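Prophage MuSo2, 43 kDa tail protein (Shewanella oneidensis, PDB 3CDD) probably serves as a structural component in assembling the tail baseplate of a Mu-like phage, forming a trimer. Local coordinates at residues Gly33-Glu38 with Arg71-Tyr76; Gln151-Thr154 with Ala160-Ala163; Val241-Ile246 with Trp271-Ser276. All blocks are in the same frame, centred on the assembly; numbering follows the deposited sequence.

Contact 1 of 3, residues Gly33-Glu38 with Arg71-Tyr76; sequences GAFDLE and RVITGY
Phe-35 and Ile-73 meet because their first torsions bring the two side chains together from crossing strands. In Phe-35 the ring carbon CG sits between the backbone N and the carbonyl carbon (chi1 66°), whereas in Ile-73 the CG1 branch lies opposite the backbone N (chi1 -167°) and runs on extended, so that CD1 is the atom carried furthest forward. This methyl arrives at the rim of the phenyl ring, near its plane, with Ile-73 CD1 3.9 Å from Phe-35 CD2. The same methyl lies 3.8 Å from Ala-34 O, fitting beside the backbone as well as the ring. Further round the ring, Phe-35 CZ comes within 3.6 Å of Tyr-76 O, an oblique approach to a backbone carbonyl; the Tyr-76 side chain starts away from residues 33-38, and its ring forms a cation-pi pair with Arg-248 of the second subunit.

Residues 34-38 and 71-76 run almost at right angles (95°), their axes 8.5 Å apart at closest, and are not paired with each other. Strand 34-42 bonds to strands 21-27 and 88-97, while a classic beta bulge sets two residues, Val-72 and Ile-73, opposite the single Val-65 of strand 62-67. Ile-24, Cys-63 and Val-65 add to the apolar surroundings of Phe-35 and Ile-73. Within residues 71-76, Arg-71 NH1 donates to Thr-74 OG1 at 2.9 Å. Two buried hydrocarbon groups thus join the crossing strands of the GpP-like N-terminal region by dispersion and the hydrophobic effect, which suggests a contact that depends on fit more than on directional bonds.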
loop_
_atom_site.group_PDB
_atom_site.type_symbol
_atom_site.label_atom_id
_atom_site.label_comp_id
_atom_site.label_asym_id
_atom_site.label_seq_id
_atom_site.Cartn_x
_atom_site.Cartn_y
_atom_site.Cartn_z
ATOM N N GLY A 33 12.606 -14.790 -9.747
ATOM C CA GLY A 33 12.537 -13.656 -10.667
ATOM C C GLY A 33 11.173 -13.529 -11.315
ATOM O O GLY A 33 10.155 -13.709 -10.654
ATOM N N ALA A 34 11.132 -13.237 -12.611
ATOM C CA ALA A 34 9.839 -12.926 -13.227
ATOM C C ALA A 34 9.958 -12.828 -14.713
ATOM O O ALA A 34 10.987 -12.421 -15.223
ATOM C CB ALA A 34 9.282 -11.575 -12.651
ATOM N N PHE A 35 8.892 -13.195 -15.417
ATOM C CA PHE A 35 8.746 -12.808 -16.810
ATOM C C PHE A 35 7.355 -12.229 -17.072
ATOM O O PHE A 35 6.393 -12.600 -16.416
ATOM C CB PHE A 35 9.089 -13.962 -17.787
ATOM C CG PHE A 35 8.149 -15.143 -17.729
ATOM C CD1 PHE A 35 7.014 -15.192 -18.552
ATOM C CD2 PHE A 35 8.418 -16.225 -16.900
ATOM C CE1 PHE A 35 6.151 -16.264 -18.532
ATOM C CE2 PHE A 35 7.540 -17.333 -16.873
ATOM C CZ PHE A 35 6.409 -17.342 -17.675
ATOM N N ASP A 36 7.268 -11.306 -18.029
ATOM C CA ASP A 36 5.996 -10.741 -18.482
ATOM C C ASP A 36 6.130 -10.486 -19.983
ATOM O O ASP A 36 7.042 -9.769 -20.420
ATOM C CB ASP A 36 5.694 -9.427 -17.755
ATOM C CG ASP A 36 4.202 -9.252 -17.386
ATOM O OD1 ASP A 36 3.285 -9.608 -18.171
ATOM O OD2 ASP A 36 3.956 -8.733 -16.275
ATOM N N LEU A 37 5.232 -11.084 -20.763
ATOM C CA LEU A 37 5.235 -10.929 -22.204
ATOM C C LEU A 37 3.876 -10.490 -22.664
ATOM O O LEU A 37 2.853 -11.035 -22.210
ATOM C CB LEU A 37 5.664 -12.209 -22.911
ATOM C CG LEU A 37 7.151 -12.491 -22.724
ATOM C CD1 LEU A 37 7.337 -13.443 -21.548
ATOM C CD2 LEU A 37 7.778 -13.074 -23.969
ATOM N N GLU A 38 3.866 -9.479 -23.524
ATOM C CA GLU A 38 2.638 -8.921 -24.034
ATOM C C GLU A 38 2.706 -8.738 -25.554
ATOM O O GLU A 38 3.748 -8.361 -26.105
ATOM C CB GLU A 38 2.360 -7.599 -23.340
ATOM C CG GLU A 38 1.090 -6.922 -23.774
ATOM C CD GLU A 38 0.917 -5.592 -23.076
ATOM O OE1 GLU A 38 1.626 -4.620 -23.438
ATOM O OE2 GLU A 38 0.093 -5.532 -22.143
ATOM N N ARG A 71 18.871 -20.021 -23.430
ATOM C CA ARG A 71 17.893 -19.954 -22.358
ATOM C C ARG A 71 18.081 -18.715 -21.481
ATOM O O ARG A 71 19.184 -18.415 -21.031
ATOM C CB ARG A 71 17.939 -21.234 -21.512
ATOM C CG ARG A 71 16.793 -21.386 -20.515
ATOM C CD ARG A 71 15.397 -21.466 -21.198
ATOM N NE ARG A 71 15.322 -22.540 -22.198
ATOM C CZ ARG A 71 15.246 -23.848 -21.916
ATOM N NH1 ARG A 71 15.225 -24.264 -20.653
ATOM N NH2 ARG A 71 15.190 -24.755 -22.901
ATOM N N VAL A 72 16.985 -18.008 -21.248
ATOM C CA VAL A 72 16.991 -16.836 -20.374
ATOM C C VAL A 72 16.281 -17.183 -19.062
ATOM O O VAL A 72 16.748 -16.826 -17.979
ATOM C CB VAL A 72 16.341 -15.610 -21.072
ATOM C CG1 VAL A 72 16.329 -14.378 -20.140
ATOM C CG2 VAL A 72 17.081 -15.268 -22.360
ATOM N N ILE A 73 15.158 -17.891 -19.168
ATOM C CA ILE A 73 14.320 -18.220 -18.006
ATOM C C ILE A 73 13.487 -19.468 -18.293
ATOM O O ILE A 73 12.958 -19.653 -19.408
ATOM C CB ILE A 73 13.413 -17.012 -17.519
ATOM C CG1 ILE A 73 12.803 -17.286 -16.130
ATOM C CG2 ILE A 73 12.313 -16.608 -18.573
ATOM C CD1 ILE A 73 12.116 -16.076 -15.522
ATOM N N THR A 74 13.370 -20.313 -17.266
ATOM C CA THR A 74 12.636 -21.570 -17.343
ATOM C C THR A 74 11.677 -21.647 -16.147
ATOM O O THR A 74 12.099 -21.631 -14.975
ATOM C CB THR A 74 13.605 -22.774 -17.305
ATOM O OG1 THR A 74 14.614 -22.622 -18.314
ATOM C CG2 THR A 74 12.872 -24.104 -17.499
ATOM N N GLY A 75 10.385 -21.738 -16.441
ATOM C CA GLY A 75 9.388 -21.815 -15.370
ATOM C C GLY A 75 7.998 -22.176 -15.836
ATOM O O GLY A 75 7.829 -23.050 -16.684
ATOM N N TYR A 76 7.011 -21.497 -15.258
ATOM C CA TYR A 76 5.606 -21.761 -15.512
ATOM C C TYR A 76 4.836 -20.464 -15.661
ATOM O O TYR A 76 5.177 -19.459 -15.060
ATOM C CB TYR A 76 4.988 -22.537 -14.345
ATOM C CG TYR A 76 5.712 -23.802 -14.015
ATOM C CD1 TYR A 76 5.433 -24.984 -14.702
ATOM C CD2 TYR A 76 6.679 -23.824 -13.014
ATOM C CE1 TYR A 76 6.113 -26.165 -14.404
ATOM C CE2 TYR A 76 7.352 -25.002 -12.697
ATOM C CZ TYR A 76 7.066 -26.162 -13.398
ATOM O OH TYR A 76 7.742 -27.320 -13.089
#

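Contact 2 of 3, residues Gln151-Thr154 with Ala160-Ala163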
loop_
_atom_site.group_PDB
_atom_site.type_symbol
_atom_site.label_atom_id
_atom_site.label_comp_id
_atom_site.label_asym_id
_atom_site.label_seq_id
_atom_site.Cartn_x
_atom_site.Cartn_y
_atom_site.Cartn_z
ATOM N N GLN A 151 5.439 -25.377 11.064
ATOM C CA GLN A 151 4.114 -25.663 10.517
ATOM C C GLN A 151 3.896 -24.883 9.229
ATOM O O GLN A 151 3.886 -23.644 9.246
ATOM C CB GLN A 151 3.012 -25.267 11.506
ATOM C CG GLN A 151 2.816 -26.163 12.711
ATOM C CD GLN A 151 1.598 -25.745 13.546
ATOM O OE1 GLN A 151 0.801 -24.892 13.130
ATOM N NE2 GLN A 151 1.454 -26.345 14.722
ATOM N N GLY A 152 3.707 -25.605 8.123
ATOM C CA GLY A 152 3.347 -24.985 6.841
ATOM C C GLY A 152 4.509 -24.280 6.157
ATOM O O GLY A 152 4.326 -23.578 5.155
ATOM N N GLU A 153 5.707 -24.472 6.701
ATOM C CA GLU A 153 6.924 -23.927 6.122
ATOM C C GLU A 153 7.084 -24.401 4.684
ATOM O O GLU A 153 6.843 -25.574 4.371
ATOM C CB GLU A 153 8.140 -24.364 6.942
ATOM C CG GLU A 153 9.380 -23.506 6.688
ATOM C CD GLU A 153 10.467 -23.705 7.721
ATOM O OE1 GLU A 153 10.592 -24.826 8.302
ATOM O OE2 GLU A 153 11.203 -22.723 7.942
ATOM N N THR A 154 7.482 -23.482 3.814
ATOM C CA THR A 154 7.730 -23.818 2.421
ATOM C C THR A 154 9.196 -24.268 2.232
ATOM O O THR A 154 10.052 -23.915 3.042
ATOM C CB THR A 154 7.419 -22.592 1.520
ATOM O OG1 THR A 154 8.389 -21.571 1.766
ATOM C CG2 THR A 154 6.017 -22.045 1.833
ATOM N N ALA A 160 16.204 -21.139 3.111
ATOM C CA ALA A 160 16.726 -19.797 3.334
ATOM C C ALA A 160 17.201 -19.622 4.785
ATOM O O ALA A 160 18.278 -19.072 5.012
ATOM C CB ALA A 160 15.687 -18.718 2.935
ATOM N N ARG A 161 16.436 -20.115 5.758
ATOM C CA ARG A 161 16.896 -20.034 7.152
ATOM C C ARG A 161 18.165 -20.869 7.428
ATOM O O ARG A 161 19.100 -20.401 8.082
ATOM C CB ARG A 161 15.785 -20.281 8.183
ATOM C CG ARG A 161 15.022 -21.604 8.121
ATOM C CD ARG A 161 14.150 -21.716 9.390
ATOM N NE ARG A 161 13.289 -22.901 9.479
ATOM C CZ ARG A 161 13.605 -24.021 10.130
ATOM N NH1 ARG A 161 14.786 -24.139 10.739
ATOM N NH2 ARG A 161 12.741 -25.034 10.181
ATOM N N LEU A 162 18.218 -22.072 6.882
ATOM C CA LEU A 162 19.439 -22.882 6.935
ATOM C C LEU A 162 20.634 -22.166 6.280
ATOM O O LEU A 162 21.725 -22.107 6.864
ATOM C CB LEU A 162 19.199 -24.249 6.277
ATOM C CG LEU A 162 18.097 -25.152 6.866
ATOM C CD1 LEU A 162 18.004 -26.454 6.064
ATOM C CD2 LEU A 162 18.307 -25.468 8.335
ATOM N N ALA A 163 20.414 -21.636 5.070
ATOM C CA ALA A 163 21.435 -20.898 4.323
ATOM C C ALA A 163 22.076 -19.803 5.181
ATOM O O ALA A 163 23.289 -19.574 5.128
ATOM C CB ALA A 163 20.830 -20.289 3.054
#
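Glu-153 and Arg-161 form a two-pronged salt bridge between the loop leading into helix 155-164 and the helix itself. Arg-161 presents the side of its guanidinium: NE donates to Glu-153 OE2 at 2.6 Å, with an N-H...O angle of 165°, and NH2 donates to Glu-153 OE1 at 2.9 Å. Both carboxylate oxygens accept through their syn lone pairs, and the carboxylate and guanidinium planes are 16° apart, nearly coplanar, so the pair of bonds fixes the rotation of each group about its chain. An extended Glu-153 chain, with CG opposite the backbone N (chi1 -162°), spans the gap to the helix.

Further partners share the load. Glu-153 OE1 also accepts from the backbone N of Glu-150, so this oxygen is gripped twice. For its part, Arg-161 NE also forms a salt bridge with Glu-150 OE2, and NH2 has a weak hydrogen bond to Gln-148 O. Two acidic groups around one guanidinium would probably stabilise its positive charge. Next along the chain, Thr-154 stands at the N-cap: its side chain caps a backbone N beyond it, while its own N is bonded to Glu-157 OE1. That pattern is consistent with a capping box, here accompanied by a side-on bidentate salt bridge from the residue just before the cap to the body of the helix, within the gp44-like second domain.

Contact 3 of 3, residues Val241-Ile246 with Trp271-Ser276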
loop_
_atom_site.group_PDB
_atom_site.type_symbol
_atom_site.label_atom_id
_atom_site.label_comp_id
_atom_site.label_asym_id
_atom_site.label_seq_id
_atom_site.Cartn_x
_atom_site.Cartn_y
_atom_site.Cartn_z
ATOM N N VAL A 241 27.378 -3.073 17.732
ATOM C CA VAL A 241 28.065 -3.089 16.446
ATOM C C VAL A 241 28.061 -1.667 15.878
ATOM O O VAL A 241 27.009 -1.094 15.594
ATOM C CB VAL A 241 27.418 -4.090 15.463
ATOM C CG1 VAL A 241 27.996 -3.922 14.059
ATOM C CG2 VAL A 241 27.608 -5.526 15.971
ATOM N N THR A 242 29.256 -1.105 15.742
ATOM C CA THR A 242 29.442 0.233 15.228
ATOM C C THR A 242 29.408 0.252 13.699
ATOM O O THR A 242 29.879 -0.675 13.030
ATOM C CB THR A 242 30.764 0.860 15.743
ATOM O OG1 THR A 242 30.763 2.261 15.463
ATOM C CG2 THR A 242 31.983 0.239 15.053
ATOM N N ASP A 243 28.820 1.305 13.151
ATOM C CA ASP A 243 28.954 1.592 11.736
ATOM C C ASP A 243 29.642 2.942 11.637
ATOM O O ASP A 243 29.017 4.000 11.829
ATOM C CB ASP A 243 27.593 1.605 11.039
ATOM C CG ASP A 243 27.698 1.928 9.546
ATOM O OD1 ASP A 243 28.797 2.272 9.050
ATOM O OD2 ASP A 243 26.665 1.838 8.856
ATOM N N SER A 244 30.931 2.889 11.330
ATOM C CA SER A 244 31.798 4.056 11.292
ATOM C C SER A 244 31.576 4.973 10.082
ATOM O O SER A 244 32.142 6.070 10.025
ATOM C CB SER A 244 33.248 3.590 11.311
ATOM O OG SER A 244 33.462 2.718 10.217
ATOM N N GLU A 245 30.776 4.526 9.114
ATOM C CA GLU A 245 30.405 5.377 7.982
ATOM C C GLU A 245 29.486 6.520 8.421
ATOM O O GLU A 245 29.444 7.574 7.786
ATOM C CB GLU A 245 29.731 4.560 6.871
ATOM C CG GLU A 245 30.645 3.490 6.234
ATOM C CD GLU A 245 30.013 2.749 5.036
ATOM O OE1 GLU A 245 28.984 3.218 4.482
ATOM O OE2 GLU A 245 30.571 1.688 4.651
ATOM N N ILE A 246 28.753 6.300 9.512
ATOM C CA ILE A 246 27.720 7.235 9.962
ATOM C C ILE A 246 28.267 8.108 11.073
ATOM O O ILE A 246 28.325 7.673 12.221
ATOM C CB ILE A 246 26.439 6.483 10.439
ATOM C CG1 ILE A 246 25.958 5.465 9.390
ATOM C CG2 ILE A 246 25.319 7.461 10.841
ATOM C CD1 ILE A 246 26.029 5.917 7.921
ATOM N N TRP A 271 25.075 -8.479 10.939
ATOM C CA TRP A 271 24.044 -8.725 9.930
ATOM C C TRP A 271 23.136 -7.503 9.774
ATOM O O TRP A 271 22.681 -7.192 8.666
ATOM C CB TRP A 271 23.211 -9.966 10.294
ATOM C CG TRP A 271 21.864 -10.023 9.612
ATOM C CD1 TRP A 271 20.747 -9.292 9.937
ATOM C CD2 TRP A 271 21.493 -10.839 8.491
ATOM N NE1 TRP A 271 19.713 -9.605 9.085
ATOM C CE2 TRP A 271 20.141 -10.553 8.194
ATOM C CE3 TRP A 271 22.170 -11.787 7.712
ATOM C CZ2 TRP A 271 19.453 -11.175 7.143
ATOM C CZ3 TRP A 271 21.479 -12.418 6.660
ATOM C CH2 TRP A 271 20.136 -12.104 6.389
ATOM N N GLU A 272 22.882 -6.821 10.889
ATOM C CA GLU A 272 21.988 -5.680 10.913
ATOM C C GLU A 272 22.601 -4.476 10.207
ATOM O O GLU A 272 21.922 -3.807 9.416
ATOM C CB GLU A 272 21.620 -5.324 12.350
ATOM C CG GLU A 272 20.174 -4.917 12.497
ATOM C CD GLU A 272 19.230 -6.096 12.388
ATOM O OE1 GLU A 272 19.246 -6.961 13.291
ATOM O OE2 GLU A 272 18.467 -6.151 11.401
ATOM N N ARG A 273 23.881 -4.214 10.499
ATOM C CA ARG A 273 24.662 -3.166 9.824
ATOM C C ARG A 273 24.742 -3.457 8.324
ATOM O O ARG A 273 24.537 -2.570 7.494
ATOM C CB ARG A 273 26.075 -3.063 10.421
ATOM C CG ARG A 273 26.972 -2.030 9.738
ATOM C CD ARG A 273 28.388 -2.037 10.280
ATOM N NE ARG A 273 29.033 -3.335 10.094
ATOM C CZ ARG A 273 30.050 -3.786 10.830
ATOM N NH1 ARG A 273 30.554 -3.038 11.808
ATOM N NH2 ARG A 273 30.558 -4.990 10.599
ATOM N N GLN A 274 25.004 -4.714 7.990
ATOM C CA GLN A 274 25.132 -5.121 6.602
ATOM C C GLN A 274 23.825 -4.986 5.823
ATOM O O GLN A 274 23.838 -4.618 4.646
ATOM C CB GLN A 274 25.704 -6.542 6.510
ATOM C CG GLN A 274 26.966 -6.626 5.664
ATOM C CD GLN A 274 27.804 -5.327 5.682
ATOM O OE1 GLN A 274 28.279 -4.870 4.628
ATOM N NE2 GLN A 274 27.977 -4.726 6.870
ATOM N N ARG A 275 22.704 -5.262 6.485
ATOM C CA ARG A 275 21.394 -5.144 5.854
ATOM C C ARG A 275 20.982 -3.687 5.616
ATOM O O ARG A 275 20.365 -3.385 4.597
ATOM C CB ARG A 275 20.332 -5.854 6.691
ATOM C CG ARG A 275 18.913 -5.702 6.154
ATOM C CD ARG A 275 17.896 -6.311 7.097
ATOM N NE ARG A 275 17.780 -7.756 6.915
ATOM C CZ ARG A 275 16.885 -8.343 6.124
ATOM N NH1 ARG A 275 16.016 -7.614 5.429
ATOM N NH2 ARG A 275 16.853 -9.662 6.031
ATOM N N SER A 276 21.314 -2.802 6.558
ATOM C CA SER A 276 20.941 -1.395 6.457
ATOM C C SER A 276 21.754 -0.699 5.371
ATOM O O SER A 276 21.274 0.249 4.739
ATOM C CB SER A 276 21.110 -0.668 7.789
ATOM O OG SER A 276 22.476 -0.447 8.093
HETATM O O HOH W 1 24.015 1.785 9.042
#
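Arg-273 reaches from helix 262-278 to the end of strand 239-242, and Ser-276, one turn later, meets the same chain through water. Trp-271, first in the segment, points away from residues 241-246 and makes a cation-pi contact with Lys-164; Glu-272 rests on Phe-214 and Ile-216 of strand 213-217.

Arg-273 carries the direct contact. A bend at its third torsion (chi3 60°) swings the guanidinium round to the backbone, where NH1 donates to Thr-242 O at 2.7 Å. The nitrogen lies nearly in line with the carbonyl (C=O...N 169°), and the oxygen is close to the guanidinium plane. Over one face of that group sits Val-241 CG1, 3.5 Å from Arg-273 NH1 and set toward the rim, the two side chains crossing at about a right angle. The aliphatic stem is used too: Arg-273 CD packs 3.8 Å from Asp-243 CB.

The helix packs against a small three-stranded sheet in which 213-217 lies between 239-242 and 251-255; Phe-214 of the middle strand also touches Arg-273 and Ser-276. Where strand 239-242 ends, Asp-243 opens a type I beta turn to Ile-246, and its OD1 accepts from Glu-245 N at 3.0 Å from above the carboxylate plane, an Asx turn. Asp-243 does not pair with Arg-273, whose guanidinium stands 83° to the carboxylate; Asp-243 OD2 instead forms a salt bridge with Arg-210, which also binds Glu-245.

Ser-276 starts toward residues 241-246 and meets Asp-243 only through water. The water bridges the two, donating to Asp-243 OD2 at 2.7 Å and hydrogen-bonded to Ser-276 OG at 2.9 Å.

How the contacts relate
The three contacts lie in series along the chain, without interleaving. Contact 1 belongs to the strands of the GpP-like N-terminal region, contact 2 to the gp44-like second domain, and contact 3 joins helix 262-278 to a separate three-stranded sheet. Contacts 1 and 3 are furthest apart, on opposite sides of the chain's centre with their own centres 36 Å from each other. Contact 2 lies 25 Å from contact 1 and 26 Å from contact 3, centre to centre, although its nearest atoms come to about 7 Å from those of contact 3. Apolar packing, a salt bridge and side-chain-to-backbone bonding are thus found in different parts of a tail protein that is probably built of several modules.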